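Local coordinates for oxidoreductase (PDB 3KA7), which binds flavin-adenine dinucleotide and is probably an oxidoreductase of the flavin-containing amine oxidoreductase family, at residues 154-159 and 164-169; 261-264 and 269-272; 15-20 and 70-75; 85-90 and 354-359. One frame throughout, in Å; residues are numbered along the deposited sequence.

Contact 1. Residues 154-159 and 164-169; sequences FADSFC and SLKSDE
Asp156 and Ser167 form the tight part of this contact. A single carboxylate oxygen, Asp156 OD1, takes two bonds from the serine. Ser167 N reaches Asp156 OD1 at 3.0 Å, nearly along its C-O axis, with an N-H...O angle of 159°. Ser167 OG donates to the same Asp156 OD1 at 2.6 Å, from above the carboxylate plane. The serine hydroxyl sits between its own backbone N and carbonyl carbon (chi1 64°), which lets both donors reach one acceptor. Cys159 SG packs 3.9 Å from Ser167 CA, and Ala155 CB meets Ser167 CB at 4.0 Å. Leu138 and Ile142 of helix 138-145 cover this side. Leu165 N also bonds to Cys159 O, at 3.2 Å.

The other side is looser and wetter. Lys166 folds back across Asp156, yet Lys166 NZ stays 3.6 Å from Asp156 OD2, a long salt bridge. One water joins Asp156 O to Leu165 O. Another donates to Asp156 OD1 and accepts from Asp168 N.

Ser164, the first residue past helix 149-163, has positive phi, and its side chain is about 7 Å from the bound FAD. The arrangement is a helix end tied to the loop leading to helix 172-185, with an aspartate carboxylate gripping that loop.

Contact 2. Residues 261-264 and 269-272; sequences LSKE and YFKM
The turn that leads into helix 267-275 is held against that helix by Leu261, Ser262 and Lys263, which gather round the ring of Phe270. Lys263 supplies the clearest contact. Lys263 CG lies over one face of the Phe270 ring, 4.0 Å from the centroid and 18° off the ring normal. This is a CH-pi contact, offset toward the rim of the ring. The lysine chain runs extended as far as CE and crosses the phenylalanine side chain at about a right angle. A bend at the last torsion (chi4 -52°) then turns the amino group back, and Lys263 NZ comes to 3.4 Å from Phe270 CE1.

Two other groups approach the same ring obliquely. Ser262 O is 3.5 Å from Phe270 CE2. Leu261 CB lies 3.9 Å from Phe270 CZ. The contact is thus a short return in which the loop after helix 250-256 folds over the first turn of the next helix. The return is braced from within. Glu264 N makes a weak bond to Ser262 OG. The same hydroxyl is also bonded to Ala265 N, while Ser262 N is held by Asp266 OD2.

Toward the protein, Leu261 CD2 meets Tyr269 CD2 at 4.1 Å, with the two side chains at about a right angle. The tyrosine hydroxyl is hydrogen-bonded to His250 ND1, at the start of the preceding helix. Phe391 packs on Leu261, and Pro390 on Tyr269. Lys263 is on the exposed side of the contact.

Contact 3. Residues 15-20 and 70-75; sequences SAARLS and KEVEAS
Val72 sets its two methyl groups against the backbone of helix 10-21, the methyl of Ala17 and the aliphatic part of Arg18. The branch that comes closest is Val72 CG1, 3.8 Å from Arg18 CA. Val72 CG1 also lies 3.9 Å from Arg18 N, so it rests on the helix backbone itself. Arg18 adds its aliphatic part. Arg18 CB and Arg18 CD are each 4.1 Å from Val72 CG1. The bend at the second torsion of Arg18 (chi2 73°) brings CD alongside the methyl group while the guanidinium leads away from the valine. The other branch, Val72 CG2, meets Ala17 CB at 4.3 Å. All of this is apolar packing, and the area involved is small.

Helix 10-21 follows strand 2-6 and the glycine-rich turn at its end, consistent with the Rossmann-type dinucleotide-binding fold. Ala17 is about two turns beyond Gly11, which binds FAD.

On the other side, Val72 is placed by the end of helix 64-71. It is the first residue to leave helical geometry. Glu73 follows with positive phi as the C-prime residue of a Schellman motif, and Glu73 N bonds to Lys70 O at 3.1 Å. The motif's other bond runs from Ala74 N to Leu69 O.

Farther out, helix 195-208 packs Leu202 and Ile206 on Ala17, and Val205 on Ala74. Helix 408-421 brings Met420 to Arg18 and Met417 to Glu71. A long, weak ion pair joins Glu73 OE1 to Lys21 NZ.

Contact 4. Residues 85-90 and 354-359; sequences TVRVPL and KEIFPG
Arg87 reaches out of its strand and sets its guanidinium beside the ring of Phe357, the two planes 83° apart. The nearest atoms of this pair are Arg87 NH1 and Phe357 CE1, at 3.8 Å. The approach is oblique to both flat groups. The polar link is to the backbone. Arg87 NH1 donates to Ile356 O at 3.0 Å. The oxygen lies at the edge of the guanidinium, in its plane, but the N-H...O angle of 130° makes the bond weak.

The arginine leaves the strand with CG opposite its backbone N (chi1 -169°). Bends at the next two torsions then turn the head group toward the end of the helix. NH1 is the nitrogen used here, and NE forms a salt bridge with Asp103 OD1 on the neighbouring strand 101-105. That pair is the stronger hold on the side chain. The charge is probably balanced by Asp103, with Ile356 O a weaker second partner.

Ile356 adds its CG2 methyl to the group. Ile356 CG2 is 4.0 Å from Arg87 NH1. The same methyl sits over the centre of the Phe357 ring, 3.5 Å above its plane, so the two neighbours form one apolar block. Leu292 touches Phe357 as well, and Phe101 packs on both Arg87 and Pro358.

Phe357 is the first residue to leave helical geometry after helix 342-356. In this arrangement a strand arginine ties the C-terminal end of that helix to the mixed seven-stranded sheet through a backbone carbonyl.

From the N terminus, contact 3 comes first. It closes a loop from helix 10-21 to the end of helix 64-71, on the FAD-binding side of the fold. Contact 4 then opens at strand 85-89 and closes only at 354-359, at the end of helix 342-356. Contacts 1 and 2 both fall within this long span, one after the other, and no loops cross. Contact 1 joins helix 149-163 to the loop that follows it. Contact 2, at the surface, folds the loop after helix 250-256 against helix 267-275. Contacts 1 and 4 touch: Phe154 CE1 packs on Val86 CG2 at 4.0 Å, linking helix 149-163 to the mixed sheet.

Contact 1. Residues 154-159 and 164-169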
loop_
_atom_site.group_PDB
_atom_site.type_symbol
_atom_site.label_atom_id
_atom_site.label_comp_id
_atom_site.label_asym_id
_atom_site.label_seq_id
_atom_site.Cartn_x
_atom_site.Cartn_y
_atom_site.Cartn_z
ATOM N N PHE A 154 3.499 17.239 -10.099
ATOM C CA PHE A 154 4.287 16.602 -9.048
ATOM C C PHE A 154 3.348 15.917 -8.062
ATOM O O PHE A 154 3.537 14.754 -7.726
ATOM C CB PHE A 154 5.164 17.652 -8.345
ATOM C CG PHE A 154 5.916 17.127 -7.160
ATOM C CD1 PHE A 154 6.841 16.115 -7.303
ATOM C CD2 PHE A 154 5.706 17.666 -5.895
ATOM C CE1 PHE A 154 7.532 15.623 -6.215
ATOM C CE2 PHE A 154 6.394 17.188 -4.800
ATOM C CZ PHE A 154 7.316 16.155 -4.962
ATOM N N ALA A 155 2.316 16.638 -7.623
ATOM C CA ALA A 155 1.332 16.070 -6.682
ATOM C C ALA A 155 0.646 14.833 -7.253
ATOM O O ALA A 155 0.461 13.834 -6.546
ATOM C CB ALA A 155 0.305 17.106 -6.299
ATOM N N ASP A 156 0.259 14.889 -8.526
ATOM C CA ASP A 156 -0.396 13.727 -9.144
ATOM C C ASP A 156 0.543 12.528 -9.194
ATOM O O ASP A 156 0.118 11.386 -9.043
ATOM C CB ASP A 156 -0.872 14.044 -10.564
ATOM C CG ASP A 156 -2.233 14.708 -10.605
ATOM O OD1 ASP A 156 -2.948 14.732 -9.572
ATOM O OD2 ASP A 156 -2.591 15.208 -11.694
ATOM N N SER A 157 1.825 12.780 -9.443
ATOM C CA SER A 157 2.801 11.697 -9.459
ATOM C C SER A 157 2.962 11.092 -8.059
ATOM O O SER A 157 2.916 9.869 -7.874
ATOM C CB SER A 157 4.136 12.208 -9.991
ATOM O OG SER A 157 5.125 11.199 -9.940
ATOM N N PHE A 158 3.131 11.948 -7.062
ATOM C CA PHE A 158 3.226 11.466 -5.700
ATOM C C PHE A 158 1.983 10.677 -5.291
ATOM O O PHE A 158 2.098 9.588 -4.733
ATOM C CB PHE A 158 3.448 12.616 -4.716
ATOM C CG PHE A 158 3.296 12.202 -3.295
ATOM C CD1 PHE A 158 4.310 11.516 -2.657
ATOM C CD2 PHE A 158 2.121 12.453 -2.609
ATOM C CE1 PHE A 158 4.166 11.111 -1.335
ATOM C CE2 PHE A 158 1.969 12.051 -1.295
ATOM C CZ PHE A 158 2.995 11.373 -0.662
ATOM N N CYS A 159 0.803 11.241 -5.545
ATOM C CA CYS A 159 -0.463 10.600 -5.155
ATOM C C CYS A 159 -0.731 9.295 -5.909
ATOM O O CYS A 159 -1.268 8.325 -5.345
ATOM C CB CYS A 159 -1.632 11.556 -5.365
ATOM S SG CYS A 159 -1.719 12.919 -4.163
ATOM N N SER A 164 -2.168 5.462 -5.191
ATOM C CA SER A 164 -2.962 5.068 -6.358
ATOM C C SER A 164 -4.245 5.916 -6.461
ATOM O O SER A 164 -5.354 5.396 -6.646
ATOM C CB SER A 164 -3.258 3.550 -6.355
ATOM O OG SER A 164 -3.166 3.030 -7.686
ATOM N N LEU A 165 -4.075 7.232 -6.348
ATOM C CA LEU A 165 -5.174 8.194 -6.461
ATOM C C LEU A 165 -4.699 9.428 -7.224
ATOM O O LEU A 165 -3.502 9.663 -7.327
ATOM C CB LEU A 165 -5.619 8.654 -5.073
ATOM C CG LEU A 165 -6.256 7.593 -4.184
ATOM C CD1 LEU A 165 -6.425 8.116 -2.760
ATOM C CD2 LEU A 165 -7.571 7.203 -4.788
ATOM N N LYS A 166 -5.633 10.231 -7.726
ATOM C CA LYS A 166 -5.259 11.537 -8.272
ATOM C C LYS A 166 -5.282 12.575 -7.158
ATOM O O LYS A 166 -5.989 12.411 -6.179
ATOM C CB LYS A 166 -6.238 11.954 -9.361
ATOM C CG LYS A 166 -6.148 11.088 -10.587
ATOM C CD LYS A 166 -4.932 11.445 -11.405
ATOM C CE LYS A 166 -5.189 12.672 -12.259
ATOM N NZ LYS A 166 -4.385 12.620 -13.521
ATOM N N SER A 167 -4.537 13.663 -7.316
ATOM C CA SER A 167 -4.487 14.662 -6.249
ATOM C C SER A 167 -5.832 15.352 -6.026
ATOM O O SER A 167 -6.062 15.953 -4.967
ATOM C CB SER A 167 -3.384 15.694 -6.511
ATOM O OG SER A 167 -3.659 16.437 -7.684
ATOM N N ASP A 168 -6.726 15.275 -7.006
ATOM C CA ASP A 168 -8.053 15.865 -6.815
ATOM C C ASP A 168 -9.005 14.886 -6.112
ATOM O O ASP A 168 -10.186 15.180 -5.943
ATOM C CB ASP A 168 -8.642 16.405 -8.137
ATOM C CG ASP A 168 -9.009 15.305 -9.131
ATOM O OD1 ASP A 168 -8.735 14.117 -8.868
ATOM O OD2 ASP A 168 -9.598 15.642 -10.195
ATOM N N GLU A 169 -8.471 13.734 -5.695
ATOM C CA GLU A 169 -9.271 12.663 -5.099
ATOM C C GLU A 169 -8.821 12.325 -3.688
ATOM O O GLU A 169 -9.266 11.322 -3.121
ATOM C CB GLU A 169 -9.145 11.358 -5.894
ATOM C CG GLU A 169 -9.396 11.437 -7.374
ATOM C CD GLU A 169 -9.490 10.054 -7.981
ATOM O OE1 GLU A 169 -8.525 9.260 -7.837
ATOM O OE2 GLU A 169 -10.545 9.756 -8.597
HETATM O O HOH W 1 -2.292 10.302 -9.680
HETATM O O HOH W 2 -5.838 15.449 -9.962
#

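Contact 2. Residues 261-264 and 269-272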
loop_
_atom_site.group_PDB
_atom_site.type_symbol
_atom_site.label_atom_id
_atom_site.label_comp_id
_atom_site.label_asym_id
_atom_site.label_seq_id
_atom_site.Cartn_x
_atom_site.Cartn_y
_atom_site.Cartn_z
ATOM N N LEU A 261 -26.615 -10.141 9.980
ATOM C CA LEU A 261 -26.760 -8.702 9.799
ATOM C C LEU A 261 -28.215 -8.255 9.590
ATOM O O LEU A 261 -28.981 -8.923 8.911
ATOM C CB LEU A 261 -25.896 -8.230 8.625
ATOM C CG LEU A 261 -24.408 -8.019 8.920
ATOM C CD1 LEU A 261 -23.652 -7.844 7.609
ATOM C CD2 LEU A 261 -24.204 -6.806 9.812
ATOM N N SER A 262 -28.571 -7.105 10.157
ATOM C CA SER A 262 -29.921 -6.562 9.996
ATOM C C SER A 262 -29.909 -5.247 9.223
ATOM O O SER A 262 -29.264 -4.285 9.633
ATOM C CB SER A 262 -30.588 -6.365 11.362
ATOM O OG SER A 262 -31.754 -5.556 11.254
ATOM N N LYS A 263 -30.628 -5.205 8.105
ATOM C CA LYS A 263 -30.718 -3.975 7.316
ATOM C C LYS A 263 -31.346 -2.868 8.138
ATOM O O LYS A 263 -31.176 -1.685 7.838
ATOM C CB LYS A 263 -31.536 -4.196 6.042
ATOM C CG LYS A 263 -30.794 -4.965 4.962
ATOM C CD LYS A 263 -31.591 -5.017 3.669
ATOM C CE LYS A 263 -30.804 -5.727 2.571
ATOM N NZ LYS A 263 -29.444 -5.142 2.402
ATOM N N GLU A 264 -32.083 -3.264 9.173
ATOM C CA GLU A 264 -32.729 -2.318 10.066
ATOM C C GLU A 264 -31.799 -1.896 11.194
ATOM O O GLU A 264 -31.391 -0.734 11.275
ATOM C CB GLU A 264 -34.014 -2.924 10.644
ATOM C CG GLU A 264 -35.178 -2.962 9.656
ATOM C CD GLU A 264 -36.381 -3.730 10.188
ATOM O OE1 GLU A 264 -36.519 -3.861 11.426
ATOM O OE2 GLU A 264 -37.190 -4.206 9.362
ATOM N N TYR A 269 -24.070 0.502 9.273
ATOM C CA TYR A 269 -23.027 -0.389 8.762
ATOM C C TYR A 269 -23.229 -0.762 7.288
ATOM O O TYR A 269 -22.273 -0.767 6.512
ATOM C CB TYR A 269 -22.904 -1.648 9.630
ATOM C CG TYR A 269 -21.641 -2.446 9.361
ATOM C CD1 TYR A 269 -20.392 -1.957 9.730
ATOM C CD2 TYR A 269 -21.700 -3.683 8.733
ATOM C CE1 TYR A 269 -19.236 -2.681 9.486
ATOM C CE2 TYR A 269 -20.550 -4.414 8.477
ATOM C CZ TYR A 269 -19.320 -3.911 8.857
ATOM O OH TYR A 269 -18.179 -4.645 8.598
ATOM N N PHE A 270 -24.470 -1.062 6.899
ATOM C CA PHE A 270 -24.779 -1.314 5.497
ATOM C C PHE A 270 -24.422 -0.113 4.618
ATOM O O PHE A 270 -23.871 -0.275 3.529
ATOM C CB PHE A 270 -26.257 -1.668 5.309
ATOM C CG PHE A 270 -26.565 -3.129 5.496
ATOM C CD1 PHE A 270 -26.540 -3.997 4.423
ATOM C CD2 PHE A 270 -26.901 -3.628 6.745
ATOM C CE1 PHE A 270 -26.828 -5.340 4.587
ATOM C CE2 PHE A 270 -27.192 -4.972 6.918
ATOM C CZ PHE A 270 -27.161 -5.829 5.842
ATOM N N LYS A 271 -24.743 1.085 5.102
ATOM C CA LYS A 271 -24.504 2.301 4.337
ATOM C C LYS A 271 -23.013 2.504 4.153
ATOM O O LYS A 271 -22.547 2.832 3.060
ATOM C CB LYS A 271 -25.102 3.512 5.046
ATOM C CG LYS A 271 -25.016 4.784 4.219
ATOM C CD LYS A 271 -25.720 5.931 4.934
ATOM C CE LYS A 271 -26.193 7.000 3.956
ATOM N NZ LYS A 271 -25.077 7.668 3.246
HETATM N N MSE A 272 -22.277 2.283 5.238
HETATM C CA MSE A 272 -20.829 2.415 5.253
HETATM C C MSE A 272 -20.197 1.454 4.240
HETATM O O MSE A 272 -19.373 1.856 3.413
HETATM C CB MSE A 272 -20.313 2.118 6.665
HETATM C CG MSE A 272 -18.831 2.367 6.862
HETATM SE SE MSE A 272 -17.717 0.959 6.118
HETATM C CE MSE A 272 -16.732 2.226 5.001
#

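Contact 3. Residues 15-20 and 70-75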
loop_
_atom_site.group_PDB
_atom_site.type_symbol
_atom_site.label_atom_id
_atom_site.label_comp_id
_atom_site.label_asym_id
_atom_site.label_seq_id
_atom_site.Cartn_x
_atom_site.Cartn_y
_atom_site.Cartn_z
ATOM N N SER A 15 -1.551 -9.386 13.141
ATOM C CA SER A 15 -2.489 -9.700 14.220
ATOM C C SER A 15 -2.144 -11.009 14.906
ATOM O O SER A 15 -2.100 -11.089 16.142
ATOM C CB SER A 15 -3.904 -9.784 13.667
ATOM O OG SER A 15 -4.310 -8.518 13.188
ATOM N N ALA A 16 -1.896 -12.037 14.105
ATOM C CA ALA A 16 -1.584 -13.359 14.659
ATOM C C ALA A 16 -0.297 -13.327 15.475
ATOM O O ALA A 16 -0.217 -13.938 16.567
ATOM C CB ALA A 16 -1.493 -14.397 13.538
ATOM N N ALA A 17 0.712 -12.628 14.958
ATOM C CA ALA A 17 1.998 -12.511 15.664
ATOM C C ALA A 17 1.814 -11.830 17.020
ATOM O O ALA A 17 2.285 -12.341 18.043
ATOM C CB ALA A 17 3.026 -11.769 14.820
ATOM N N ARG A 18 1.112 -10.696 17.045
ATOM C CA ARG A 18 0.893 -9.990 18.308
ATOM C C ARG A 18 -0.011 -10.764 19.275
ATOM O O ARG A 18 0.265 -10.823 20.476
ATOM C CB ARG A 18 0.324 -8.585 18.065
ATOM C CG ARG A 18 0.062 -7.802 19.354
ATOM C CD ARG A 18 1.364 -7.336 19.979
ATOM N NE ARG A 18 1.187 -6.925 21.370
ATOM C CZ ARG A 18 1.233 -7.763 22.405
ATOM N NH1 ARG A 18 1.457 -9.060 22.209
ATOM N NH2 ARG A 18 1.060 -7.305 23.636
ATOM N N LEU A 19 -1.093 -11.341 18.769
ATOM C CA LEU A 19 -2.020 -12.078 19.637
ATOM C C LEU A 19 -1.383 -13.320 20.260
ATOM O O LEU A 19 -1.647 -13.649 21.421
ATOM C CB LEU A 19 -3.294 -12.480 18.889
ATOM C CG LEU A 19 -4.227 -11.329 18.545
ATOM C CD1 LEU A 19 -5.290 -11.835 17.582
ATOM C CD2 LEU A 19 -4.849 -10.713 19.804
ATOM N N SER A 20 -0.560 -14.016 19.487
ATOM C CA SER A 20 0.110 -15.211 20.012
ATOM C C SER A 20 1.149 -14.840 21.076
ATOM O O SER A 20 1.300 -15.523 22.090
ATOM C CB SER A 20 0.730 -16.041 18.887
ATOM O OG SER A 20 1.788 -15.368 18.249
ATOM N N LYS A 70 9.562 -5.012 15.360
ATOM C CA LYS A 70 10.395 -5.034 16.571
ATOM C C LYS A 70 9.588 -5.389 17.830
ATOM O O LYS A 70 10.081 -6.099 18.717
ATOM C CB LYS A 70 11.111 -3.694 16.764
ATOM C CG LYS A 70 12.156 -3.389 15.708
ATOM C CD LYS A 70 12.945 -2.126 16.082
ATOM C CE LYS A 70 14.060 -1.843 15.083
ATOM N NZ LYS A 70 14.727 -0.534 15.383
ATOM N N GLU A 71 8.355 -4.901 17.918
ATOM C CA GLU A 71 7.514 -5.191 19.083
ATOM C C GLU A 71 7.188 -6.672 19.263
ATOM O O GLU A 71 7.045 -7.153 20.401
ATOM C CB GLU A 71 6.233 -4.371 19.028
ATOM C CG GLU A 71 6.489 -2.882 19.251
ATOM C CD GLU A 71 5.232 -2.037 19.153
ATOM O OE1 GLU A 71 4.284 -2.423 18.428
ATOM O OE2 GLU A 71 5.195 -0.969 19.795
ATOM N N VAL A 72 7.047 -7.390 18.150
ATOM C CA VAL A 72 6.767 -8.828 18.202
ATOM C C VAL A 72 8.050 -9.642 18.047
ATOM O O VAL A 72 8.020 -10.869 17.913
ATOM C CB VAL A 72 5.698 -9.265 17.171
ATOM C CG1 VAL A 72 4.357 -8.571 17.465
ATOM C CG2 VAL A 72 6.169 -8.994 15.746
ATOM N N GLU A 73 9.179 -8.941 18.068
ATOM C CA GLU A 73 10.488 -9.584 17.970
ATOM C C GLU A 73 10.674 -10.362 16.683
ATOM O O GLU A 73 11.324 -11.416 16.670
ATOM C CB GLU A 73 10.727 -10.504 19.168
ATOM C CG GLU A 73 10.935 -9.758 20.466
ATOM C CD GLU A 73 11.248 -10.689 21.614
ATOM O OE1 GLU A 73 10.305 -11.314 22.149
ATOM O OE2 GLU A 73 12.440 -10.799 21.982
ATOM N N ALA A 74 10.104 -9.856 15.594
ATOM C CA ALA A 74 10.352 -10.453 14.297
ATOM C C ALA A 74 11.720 -9.975 13.844
ATOM O O ALA A 74 12.146 -8.866 14.180
ATOM C CB ALA A 74 9.273 -10.056 13.299
ATOM N N SER A 75 12.419 -10.817 13.104
ATOM C CA SER A 75 13.761 -10.492 12.680
ATOM C C SER A 75 13.823 -10.336 11.169
ATOM O O SER A 75 13.659 -11.299 10.433
ATOM C CB SER A 75 14.717 -11.591 13.137
ATOM O OG SER A 75 16.010 -11.362 12.624
#

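Contact 4. Residues 85-90 and 354-359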
loop_
_atom_site.group_PDB
_atom_site.type_symbol
_atom_site.label_atom_id
_atom_site.label_comp_id
_atom_site.label_asym_id
_atom_site.label_seq_id
_atom_site.Cartn_x
_atom_site.Cartn_y
_atom_site.Cartn_z
ATOM N N THR A 85 13.972 10.487 -6.298
ATOM C CA THR A 85 14.202 11.498 -7.308
ATOM C C THR A 85 12.987 11.648 -8.210
ATOM O O THR A 85 12.045 10.845 -8.143
ATOM C CB THR A 85 15.451 11.181 -8.139
ATOM O OG1 THR A 85 15.284 9.912 -8.790
ATOM C CG2 THR A 85 16.674 11.107 -7.215
ATOM N N VAL A 86 13.011 12.691 -9.034
ATOM C CA VAL A 86 11.875 13.049 -9.862
ATOM C C VAL A 86 12.367 13.429 -11.241
ATOM O O VAL A 86 13.225 14.309 -11.385
ATOM C CB VAL A 86 11.110 14.253 -9.272
ATOM C CG1 VAL A 86 9.788 14.472 -10.022
ATOM C CG2 VAL A 86 10.847 14.049 -7.776
ATOM N N ARG A 87 11.788 12.797 -12.256
ATOM C CA ARG A 87 12.170 13.049 -13.640
ATOM C C ARG A 87 11.316 14.158 -14.248
ATOM O O ARG A 87 10.081 14.076 -14.265
ATOM C CB ARG A 87 12.038 11.760 -14.455
ATOM C CG ARG A 87 12.647 11.842 -15.831
ATOM C CD ARG A 87 13.249 10.499 -16.254
ATOM N NE ARG A 87 14.394 10.134 -15.425
ATOM C CZ ARG A 87 15.081 9.002 -15.551
ATOM N NH1 ARG A 87 14.737 8.114 -16.477
ATOM N NH2 ARG A 87 16.119 8.759 -14.757
ATOM N N VAL A 88 11.976 15.201 -14.748
ATOM C CA VAL A 88 11.266 16.356 -15.271
ATOM C C VAL A 88 11.785 16.707 -16.663
ATOM O O VAL A 88 12.861 16.262 -17.060
ATOM C CB VAL A 88 11.401 17.579 -14.330
ATOM C CG1 VAL A 88 10.791 17.271 -12.970
ATOM C CG2 VAL A 88 12.866 17.995 -14.184
ATOM N N PRO A 89 11.014 17.489 -17.416
ATOM C CA PRO A 89 11.503 17.861 -18.730
ATOM C C PRO A 89 12.729 18.760 -18.619
ATOM O O PRO A 89 12.928 19.436 -17.601
ATOM C CB PRO A 89 10.321 18.616 -19.340
ATOM C CG PRO A 89 9.125 18.087 -18.611
ATOM C CD PRO A 89 9.617 17.901 -17.212
ATOM N N LEU A 90 13.545 18.747 -19.667
ATOM C CA LEU A 90 14.776 19.519 -19.700
ATOM C C LEU A 90 14.482 21.006 -19.557
ATOM O O LEU A 90 15.139 21.702 -18.787
ATOM C CB LEU A 90 15.512 19.240 -21.005
ATOM C CG LEU A 90 17.040 19.274 -21.035
ATOM C CD1 LEU A 90 17.661 18.723 -19.762
ATOM C CD2 LEU A 90 17.519 18.503 -22.247
ATOM N N LYS A 354 9.024 4.148 -23.185
ATOM C CA LYS A 354 9.939 4.561 -24.244
ATOM C C LYS A 354 10.454 5.979 -24.012
ATOM O O LYS A 354 11.555 6.324 -24.445
ATOM C CB LYS A 354 9.229 4.486 -25.594
ATOM C CG LYS A 354 8.677 3.108 -25.929
ATOM C CD LYS A 354 7.870 3.175 -27.231
ATOM C CE LYS A 354 7.105 1.884 -27.499
ATOM N NZ LYS A 354 6.501 1.922 -28.862
ATOM N N GLU A 355 9.650 6.787 -23.328
ATOM C CA GLU A 355 9.984 8.189 -23.070
ATOM C C GLU A 355 10.724 8.356 -21.747
ATOM O O GLU A 355 11.559 9.247 -21.597
ATOM C CB GLU A 355 8.720 9.056 -23.115
ATOM C CG GLU A 355 8.064 9.075 -24.506
ATOM C CD GLU A 355 6.746 9.836 -24.578
ATOM O OE1 GLU A 355 6.213 10.281 -23.541
ATOM O OE2 GLU A 355 6.229 9.979 -25.702
ATOM N N ILE A 356 10.409 7.491 -20.788
ATOM C CA ILE A 356 11.091 7.480 -19.500
ATOM C C ILE A 356 12.495 6.894 -19.643
ATOM O O ILE A 356 13.458 7.428 -19.108
ATOM C CB ILE A 356 10.285 6.678 -18.438
ATOM C CG1 ILE A 356 8.887 7.295 -18.252
ATOM C CG2 ILE A 356 11.027 6.669 -17.124
ATOM C CD1 ILE A 356 7.896 6.380 -17.481
ATOM N N PHE A 357 12.606 5.811 -20.399
ATOM C CA PHE A 357 13.852 5.062 -20.479
ATOM C C PHE A 357 14.334 4.910 -21.921
ATOM O O PHE A 357 14.609 3.803 -22.360
ATOM C CB PHE A 357 13.651 3.678 -19.852
ATOM C CG PHE A 357 13.336 3.718 -18.381
ATOM C CD1 PHE A 357 14.177 4.385 -17.504
ATOM C CD2 PHE A 357 12.216 3.073 -17.876
ATOM C CE1 PHE A 357 13.913 4.419 -16.144
ATOM C CE2 PHE A 357 11.940 3.107 -16.506
ATOM C CZ PHE A 357 12.788 3.777 -15.650
ATOM N N PRO A 358 14.444 6.026 -22.655
ATOM C CA PRO A 358 14.800 5.925 -24.064
ATOM C C PRO A 358 16.151 5.237 -24.302
ATOM O O PRO A 358 17.145 5.545 -23.640
ATOM C CB PRO A 358 14.831 7.391 -24.529
ATOM C CG PRO A 358 15.142 8.169 -23.305
ATOM C CD PRO A 358 14.379 7.428 -22.202
ATOM N N GLY A 359 16.169 4.295 -25.236
ATOM C CA GLY A 359 17.418 3.655 -25.643
ATOM C C GLY A 359 17.982 2.671 -24.639
ATOM O O GLY A 359 19.044 2.083 -24.866
#